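WYL1 (Ruminococcus sp., PDB 6OAW) is a WYL-domain accessory protein that probably modulates the RNA-targeting effector of the Type VI-D CRISPR-Cas system. Local coordinates at residues A209-Y214 with S243-A248. Numbering follows the deposited sequence.
Sequences AYSNMY and SDEKSA
Glu245 reaches across to Tyr214 and straddles its CB-CD2 side, one carboxylate oxygen at the ring edge and the other on CB. Glu245 OE1 lies 3.3 Å from Tyr214 CD2, near the ring plane, while Glu245 OE2 sits 3.4 Å from Tyr214 CB; the carboxylate plane is turned 55° against the ring. An extended chain makes this span possible: CG stands anti to the backbone N (chi1 -170°) and CD continues straight on (chi2 178°). Ser211 is a looser neighbour, its OG 4.0 Å from Glu245 OE1, and that hydroxyl is occupied nearer home, accepting from Met213 N at 3.0 Å in an ST turn just where strand 205-211 ends. Met213 CG then rests 3.5 Å above the centre of the Tyr214 ring. Ser243 OG makes a second ST turn by accepting from Glu245 N. Glu245 OE1 also hydrogen-bonds with Tyr257 OH and OE2 forms a salt bridge with Arg219 NH2, while the Tyr214 hydroxyl bonds to Asp255 and Ser304. Were Glu245 an alanine, Arg219 would probably lose its salt-bridge mate and Tyr257 OH a partner, with a gap opening beside Tyr214 CD2. The contact thus joins the turn after strand 205-211 to the loop between strands 237-243 and 253-258, where a buried acid is probably kept ionised by Arg219 and its OE1 faces the weakly positive C-H edge of an aromatic ring.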
ATOM      1  N   ALA B 209      18.874  21.974 -15.656  1.00 67.41           N
ATOM      2  CA  ALA B 209      18.903  20.667 -14.957  1.00 64.67           C
ATOM      3  C   ALA B 209      19.489  19.594 -15.871  1.00 64.07           C
ATOM      4  O   ALA B 209      19.479  19.770 -17.091  1.00 63.66           O
ATOM      5  CB  ALA B 209      17.524  20.294 -14.497  1.00 63.11           C
ATOM      6  N   TYR B 210      20.004  18.529 -15.268  1.00 63.02           N
ATOM      7  CA  TYR B 210      20.553  17.365 -15.997  1.00 62.38           C
ATOM      8  C   TYR B 210      19.460  16.298 -16.013  1.00 57.00           C
ATOM      9  O   TYR B 210      18.852  16.073 -14.976  1.00 55.52           O
ATOM     10  CB  TYR B 210      21.898  16.959 -15.384  1.00 65.72           C
ATOM     11  CG  TYR B 210      23.045  17.880 -15.734  1.00 70.90           C
ATOM     12  CD1 TYR B 210      23.125  19.167 -15.216  1.00 72.61           C
ATOM     13  CD2 TYR B 210      24.042  17.478 -16.607  1.00 74.15           C
ATOM     14  CE1 TYR B 210      24.176  20.013 -15.531  1.00 75.74           C
ATOM     15  CE2 TYR B 210      25.095  18.316 -16.941  1.00 77.96           C
ATOM     16  CZ  TYR B 210      25.158  19.590 -16.410  1.00 78.73           C
ATOM     17  OH  TYR B 210      26.204  20.396 -16.754  1.00 81.76           O
ATOM     18  N   SER B 211      19.198  15.724 -17.186  1.00 55.77           N
ATOM     19  CA  SER B 211      18.136  14.731 -17.461  1.00 52.97           C
ATOM     20  C   SER B 211      18.719  13.516 -18.174  1.00 54.41           C
ATOM     21  O   SER B 211      19.393  13.699 -19.196  1.00 56.53           O
ATOM     22  CB  SER B 211      17.043  15.327 -18.298  1.00 52.80           C
ATOM     23  OG  SER B 211      16.081  14.337 -18.638  1.00 51.58           O
ATOM     24  N   ASN B 212      18.413  12.323 -17.689  1.00 54.15           N
ATOM     25  CA  ASN B 212      18.538  11.073 -18.489  1.00 55.97           C
ATOM     26  C   ASN B 212      17.126  10.495 -18.614  1.00 52.80           C
ATOM     27  O   ASN B 212      16.963   9.275 -18.773  1.00 51.67           O
ATOM     28  CB  ASN B 212      19.582  10.112 -17.906  1.00 58.31           C
ATOM     29  CG  ASN B 212      19.282   9.675 -16.490  1.00 57.51           C
ATOM     30  OD1 ASN B 212      18.301  10.101 -15.893  1.00 57.04           O
ATOM     31  ND2 ASN B 212      20.125   8.814 -15.949  1.00 60.12           N
HETATM   32  N   MSE B 213      16.119  11.363 -18.532  1.00 51.31           N
HETATM   33  CA  MSE B 213      14.694  10.989 -18.761  1.00 50.51           C
HETATM   34  C   MSE B 213      14.488  10.533 -20.215  1.00 52.06           C
HETATM   35  O   MSE B 213      13.773   9.534 -20.407  1.00 50.34           O
HETATM   36  CB  MSE B 213      13.797  12.180 -18.447  1.00 50.79           C
HETATM   37  CG  MSE B 213      12.352  11.990 -18.828  1.00 51.97           C
HETATM   38 SE   MSE B 213      11.576  10.628 -17.658  1.00 53.80          SE
HETATM   39  CE  MSE B 213       9.731  10.375 -18.304  1.00 53.08           C
ATOM     40  N   TYR B 214      15.048  11.266 -21.196  1.00 54.00           N
ATOM     41  CA  TYR B 214      14.838  11.037 -22.654  1.00 56.47           C
ATOM     42  C   TYR B 214      16.175  10.728 -23.352  1.00 60.46           C
ATOM     43  O   TYR B 214      16.222  10.800 -24.591  1.00 61.11           O
ATOM     44  CB  TYR B 214      14.119  12.246 -23.289  1.00 56.50           C
ATOM     45  CG  TYR B 214      12.715  12.454 -22.773  1.00 54.31           C
ATOM     46  CD1 TYR B 214      11.779  11.427 -22.849  1.00 53.06           C
ATOM     47  CD2 TYR B 214      12.326  13.644 -22.158  1.00 54.29           C
ATOM     48  CE1 TYR B 214      10.495  11.573 -22.350  1.00 51.57           C
ATOM     49  CE2 TYR B 214      11.039  13.810 -21.654  1.00 51.85           C
ATOM     50  CZ  TYR B 214      10.121  12.773 -21.768  1.00 51.44           C
ATOM     51  OH  TYR B 214       8.858  12.865 -21.269  1.00 52.75           O
ATOM     52  N   SER B 243       9.917  22.531 -21.029  1.00 54.89           N
ATOM     53  CA  SER B 243      11.326  22.135 -21.261  1.00 55.77           C
ATOM     54  C   SER B 243      11.747  22.469 -22.696  1.00 58.02           C
ATOM     55  O   SER B 243      10.872  22.498 -23.584  1.00 57.58           O
ATOM     56  CB  SER B 243      11.498  20.699 -20.967  1.00 53.98           C
ATOM     57  OG  SER B 243      12.769  20.248 -21.411  1.00 53.88           O
ATOM     58  N   ASP B 244      13.043  22.723 -22.894  1.00 59.77           N
ATOM     59  CA  ASP B 244      13.641  23.035 -24.217  1.00 62.90           C
ATOM     60  C   ASP B 244      14.333  21.780 -24.765  1.00 62.29           C
ATOM     61  O   ASP B 244      15.050  21.891 -25.752  1.00 66.18           O
ATOM     62  CB  ASP B 244      14.589  24.232 -24.097  1.00 65.40           C
ATOM     63  CG  ASP B 244      15.923  23.888 -23.450  1.00 66.27           C
ATOM     64  OD1 ASP B 244      16.061  22.742 -22.975  1.00 63.37           O
ATOM     65  OD2 ASP B 244      16.831  24.747 -23.468  1.00 68.50           O
ATOM     66  N   GLU B 245      14.123  20.613 -24.160  1.00 59.71           N
ATOM     67  CA  GLU B 245      14.840  19.378 -24.554  1.00 59.14           C
ATOM     68  C   GLU B 245      14.397  18.966 -25.962  1.00 58.85           C
ATOM     69  O   GLU B 245      15.288  18.668 -26.780  1.00 59.57           O
ATOM     70  CB  GLU B 245      14.622  18.249 -23.550  1.00 56.53           C
ATOM     71  CG  GLU B 245      15.531  17.059 -23.803  1.00 58.23           C
ATOM     72  CD  GLU B 245      15.401  15.916 -22.811  1.00 56.40           C
ATOM     73  OE1 GLU B 245      14.582  16.033 -21.882  1.00 53.89           O
ATOM     74  OE2 GLU B 245      16.125  14.913 -22.987  1.00 56.90           O
ATOM     75  N   LYS B 246      13.092  18.933 -26.220  1.00 57.05           N
ATOM     76  CA  LYS B 246      12.496  18.267 -27.414  1.00 58.31           C
ATOM     77  C   LYS B 246      12.902  19.015 -28.702  1.00 60.55           C
ATOM     78  O   LYS B 246      13.007  18.366 -29.760  1.00 60.22           O
ATOM     79  CB  LYS B 246      10.974  18.151 -27.250  1.00 57.60           C
ATOM     80  N   SER B 247      13.139  20.324 -28.614  1.00 61.79           N
ATOM     81  CA  SER B 247      13.584  21.183 -29.740  1.00 65.86           C
ATOM     82  C   SER B 247      15.098  21.410 -29.638  1.00 68.56           C
ATOM     83  O   SER B 247      15.633  22.189 -30.433  1.00 70.83           O
ATOM     84  CB  SER B 247      12.837  22.478 -29.737  1.00 64.95           C
ATOM     85  OG  SER B 247      13.143  23.172 -28.548  1.00 64.25           O
ATOM     86  N   ALA B 248      15.755  20.776 -28.663  1.00 68.26           N
ATOM     87  CA  ALA B 248      17.226  20.833 -28.462  1.00 71.08           C
ATOM     88  C   ALA B 248      17.668  22.286 -28.254  1.00 71.91           C
ATOM     89  O   ALA B 248      18.513  22.749 -29.027  1.00 74.99           O
ATOM     90  CB  ALA B 248      17.940  20.206 -29.647  1.00 74.38           C
TER